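Local structure of inactive PncC family protein (Escherichia coli O157:H7, 5KOL) at residues V90-T100 with W133-T144. The protein belongs to the CinA family but probably lacks nicotinamide-nucleotide (NMN) amidohydrolase activity, and its actual function remains unknown. Sequence-based numbering, arbitrary orientation.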
# COMPACT_ATOMS: atom_id res chain seq x y z
N VAL A 90 -7.45 -7.87 -14.77
CA VAL A 90 -6.16 -7.77 -15.45
C VAL A 90 -6.49 -7.39 -16.88
O VAL A 90 -6.71 -8.24 -17.74
CB VAL A 90 -5.37 -9.08 -15.36
CG1 VAL A 90 -4.10 -9.00 -16.22
CG2 VAL A 90 -5.03 -9.41 -13.90
N SER A 91 -6.55 -6.09 -17.15
CA SER A 91 -6.97 -5.63 -18.47
C SER A 91 -6.51 -4.20 -18.66
O SER A 91 -6.34 -3.45 -17.70
CB SER A 91 -8.49 -5.69 -18.64
OG SER A 91 -9.08 -4.69 -17.82
N GLU A 92 -6.37 -3.82 -19.93
CA GLU A 92 -6.01 -2.44 -20.26
C GLU A 92 -7.02 -1.45 -19.69
O GLU A 92 -6.65 -0.40 -19.15
CB GLU A 92 -5.90 -2.29 -21.78
CG GLU A 92 -5.66 -0.87 -22.23
CD GLU A 92 -5.49 -0.75 -23.74
OE1 GLU A 92 -5.18 0.37 -24.20
OE2 GLU A 92 -5.66 -1.76 -24.44
N LYS A 93 -8.31 -1.77 -19.78
CA LYS A 93 -9.33 -0.84 -19.33
C LYS A 93 -9.28 -0.64 -17.82
O LYS A 93 -9.33 0.49 -17.33
CB LYS A 93 -10.72 -1.33 -19.77
CG LYS A 93 -11.89 -0.50 -19.27
CD LYS A 93 -11.91 0.91 -19.82
CE LYS A 93 -13.26 1.58 -19.55
NZ LYS A 93 -13.33 3.01 -19.98
N VAL A 94 -9.15 -1.73 -17.05
CA VAL A 94 -9.18 -1.60 -15.60
C VAL A 94 -7.93 -0.88 -15.09
O VAL A 94 -7.99 -0.03 -14.19
CB VAL A 94 -9.35 -3.00 -14.96
CG1 VAL A 94 -9.11 -2.94 -13.45
CG2 VAL A 94 -10.76 -3.53 -15.26
N ALA A 95 -6.78 -1.17 -15.69
CA ALA A 95 -5.57 -0.44 -15.32
C ALA A 95 -5.75 1.06 -15.51
O ALA A 95 -5.44 1.86 -14.62
CB ALA A 95 -4.40 -0.96 -16.18
N ALA A 96 -6.28 1.47 -16.67
CA ALA A 96 -6.53 2.88 -16.93
C ALA A 96 -7.46 3.48 -15.87
O ALA A 96 -7.18 4.56 -15.32
CB ALA A 96 -7.11 3.07 -18.34
N GLU A 97 -8.57 2.80 -15.57
CA GLU A 97 -9.47 3.30 -14.52
C GLU A 97 -8.79 3.36 -13.16
O GLU A 97 -9.11 4.24 -12.35
CB GLU A 97 -10.74 2.46 -14.42
CG GLU A 97 -11.58 2.48 -15.66
CD GLU A 97 -12.81 1.63 -15.49
OE1 GLU A 97 -12.70 0.45 -15.84
OE2 GLU A 97 -13.86 2.15 -15.04
N MET A 98 -7.91 2.40 -12.84
CA MET A 98 -7.25 2.50 -11.55
C MET A 98 -6.37 3.74 -11.49
O MET A 98 -6.29 4.40 -10.45
CB MET A 98 -6.40 1.27 -11.20
CG MET A 98 -7.18 -0.01 -10.95
SD MET A 98 -6.16 -1.52 -10.99
CE MET A 98 -5.09 -1.23 -9.55
N ALA A 99 -5.72 4.08 -12.61
CA ALA A 99 -4.86 5.26 -12.65
C ALA A 99 -5.67 6.55 -12.51
O ALA A 99 -5.23 7.49 -11.85
CB ALA A 99 -4.06 5.27 -13.95
N THR A 100 -6.85 6.62 -13.14
CA THR A 100 -7.64 7.84 -12.98
C THR A 100 -8.36 7.87 -11.64
O THR A 100 -8.55 8.96 -11.08
CB THR A 100 -8.66 8.00 -14.12
OG1 THR A 100 -9.54 6.86 -14.16
CG2 THR A 100 -7.95 8.14 -15.46
N TRP A 133 -0.71 -5.64 -16.78
CA TRP A 133 -1.12 -4.40 -17.42
C TRP A 133 -0.74 -3.20 -16.56
O TRP A 133 -0.87 -3.23 -15.34
CB TRP A 133 -2.62 -4.40 -17.66
CG TRP A 133 -3.00 -5.02 -18.96
CD1 TRP A 133 -3.47 -6.29 -19.15
CD2 TRP A 133 -2.93 -4.41 -20.25
NE1 TRP A 133 -3.71 -6.50 -20.49
CE2 TRP A 133 -3.38 -5.37 -21.19
CE3 TRP A 133 -2.52 -3.15 -20.71
CZ2 TRP A 133 -3.44 -5.10 -22.57
CZ3 TRP A 133 -2.59 -2.88 -22.09
CH2 TRP A 133 -3.04 -3.86 -23.00
N PHE A 134 -0.30 -2.13 -17.21
CA PHE A 134 0.12 -0.93 -16.51
C PHE A 134 -0.62 0.27 -17.07
O PHE A 134 -0.98 0.28 -18.25
CB PHE A 134 1.63 -0.69 -16.68
CG PHE A 134 2.50 -1.81 -16.19
CD1 PHE A 134 2.75 -2.91 -16.98
CD2 PHE A 134 3.12 -1.72 -14.95
CE1 PHE A 134 3.58 -3.95 -16.53
CE2 PHE A 134 3.95 -2.74 -14.49
CZ PHE A 134 4.18 -3.86 -15.28
N ALA A 135 -0.83 1.29 -16.24
CA ALA A 135 -1.34 2.56 -16.76
C ALA A 135 -0.67 3.72 -16.03
O ALA A 135 -0.31 3.60 -14.85
CB ALA A 135 -2.89 2.65 -16.62
N TRP A 136 -0.49 4.83 -16.74
CA TRP A 136 0.05 6.06 -16.18
C TRP A 136 -0.80 7.25 -16.61
O TRP A 136 -1.16 7.36 -17.78
CB TRP A 136 1.49 6.32 -16.64
CG TRP A 136 2.44 5.16 -16.39
CD1 TRP A 136 3.30 5.02 -15.35
CD2 TRP A 136 2.60 4.00 -17.22
NE1 TRP A 136 3.99 3.83 -15.47
CE2 TRP A 136 3.58 3.19 -16.61
CE3 TRP A 136 2.03 3.58 -18.43
CZ2 TRP A 136 3.99 1.98 -17.16
CZ3 TRP A 136 2.43 2.38 -18.97
CH2 TRP A 136 3.40 1.59 -18.34
N HIS A 137 -1.07 8.15 -15.66
CA HIS A 137 -1.74 9.41 -15.93
C HIS A 137 -0.71 10.52 -15.80
O HIS A 137 -0.07 10.66 -14.75
CB HIS A 137 -2.90 9.65 -14.96
CG HIS A 137 -3.60 10.96 -15.17
ND1 HIS A 137 -4.82 11.06 -15.82
CD2 HIS A 137 -3.27 12.22 -14.80
CE1 HIS A 137 -5.20 12.32 -15.85
NE2 HIS A 137 -4.28 13.05 -15.24
N ILE A 138 -0.53 11.30 -16.86
CA ILE A 138 0.40 12.42 -16.86
C ILE A 138 -0.25 13.57 -17.61
O ILE A 138 -0.72 13.39 -18.74
CB ILE A 138 1.74 12.09 -17.53
CG1 ILE A 138 2.22 10.70 -17.13
CG2 ILE A 138 2.76 13.17 -17.19
CD1 ILE A 138 3.30 10.17 -18.00
N LYS A 139 -0.24 14.76 -17.00
CA LYS A 139 -0.71 15.99 -17.63
C LYS A 139 -2.07 15.79 -18.29
O LYS A 139 -2.26 16.07 -19.48
CB LYS A 139 0.32 16.51 -18.63
CG LYS A 139 1.64 16.96 -17.99
CD LYS A 139 2.73 17.22 -19.03
CE LYS A 139 4.05 17.66 -18.39
NZ LYS A 139 5.01 16.53 -18.20
N GLY A 140 -3.04 15.30 -17.52
CA GLY A 140 -4.39 15.10 -18.03
C GLY A 140 -4.54 14.01 -19.07
O GLY A 140 -5.63 13.87 -19.64
N GLN A 141 -3.50 13.22 -19.31
CA GLN A 141 -3.49 12.19 -20.34
C GLN A 141 -3.18 10.84 -19.71
O GLN A 141 -2.47 10.75 -18.71
CB GLN A 141 -2.45 12.53 -21.43
CG GLN A 141 -2.27 11.49 -22.53
CD GLN A 141 -3.58 11.13 -23.23
OE1 GLN A 141 -4.47 11.96 -23.37
NE2 GLN A 141 -3.68 9.88 -23.69
N ASN A 142 -3.73 9.78 -20.31
CA ASN A 142 -3.59 8.43 -19.79
C ASN A 142 -2.86 7.54 -20.79
O ASN A 142 -3.11 7.64 -22.00
CB ASN A 142 -4.96 7.85 -19.44
CG ASN A 142 -5.63 8.62 -18.34
OD1 ASN A 142 -5.13 8.66 -17.21
ND2 ASN A 142 -6.78 9.23 -18.64
N TYR A 143 -1.96 6.69 -20.29
CA TYR A 143 -1.18 5.76 -21.09
C TYR A 143 -1.27 4.36 -20.50
O TYR A 143 -1.43 4.19 -19.29
CB TYR A 143 0.30 6.18 -21.15
CG TYR A 143 0.48 7.61 -21.59
CD1 TYR A 143 0.37 8.65 -20.68
CD2 TYR A 143 0.72 7.93 -22.92
CE1 TYR A 143 0.52 9.97 -21.07
CE2 TYR A 143 0.87 9.24 -23.32
CZ TYR A 143 0.77 10.26 -22.39
OH TYR A 143 0.91 11.58 -22.78
N THR A 144 -1.16 3.34 -21.37
CA THR A 144 -1.17 1.95 -20.92
C THR A 144 -0.07 1.18 -21.65
O THR A 144 0.39 1.57 -22.73
CB THR A 144 -2.52 1.25 -21.18
OG1 THR A 144 -2.75 1.18 -22.59
CG2 THR A 144 -3.69 2.05 -20.56
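Helix 92-100 lies on one face of the hairpin formed by strands 133-138 and 141-144, its axis passing 6.9 Å from that of 133-138 at an angle of 35°, and the backbones come nearest at Ala96 and Ala135, whose CA atoms are 5.2 Å apart. Small side chains allow this approach: the CB of Ala135 sits 3.9 Å from the CB of Ala95 and equally far from the CB of Ala99, and it lies 3.3 Å from Ala95 O. At the start of the helix the Trp133 indole slides flat beneath the chain, so that the backbone N of Glu92 stands over the middle of the ring and the Ser91 carbonyl carbon nearer its rim. The CB of Glu92 makes a CH-pi contact with the six-membered ring, 3.5 Å from its centroid and 15° off the normal. With CG anti to the backbone N (chi1 175°) and the chain extended beyond it, Glu92 runs on past the indole, its carboxylate nearly parallel to the ring, and OE1 accepts a 3.0 Å hydrogen bond from Thr144 OG1, which comes from above the carboxylate plane. Ser91 itself turns away to N-cap the helix, its OG accepting from Val94 N and also hydrogen-bonded to Ser88 O. Farther along, the methyl CG2 of Thr100 rests on the Asn142 amide, whose OD1 takes a 2.8 Å hydrogen bond from His137 ND1, tying the two strands together beside the type I' turn. Strand 110-116 pairs with the other edge of 133-138, and its Thr115 touches Val90 and Ala95. Phe134, Trp136 and Ile138 point to the opposite face, where helix 153-171 packs, so this contact is part of one of the two helix-sheet interfaces of an alpha-beta-alpha sandwich.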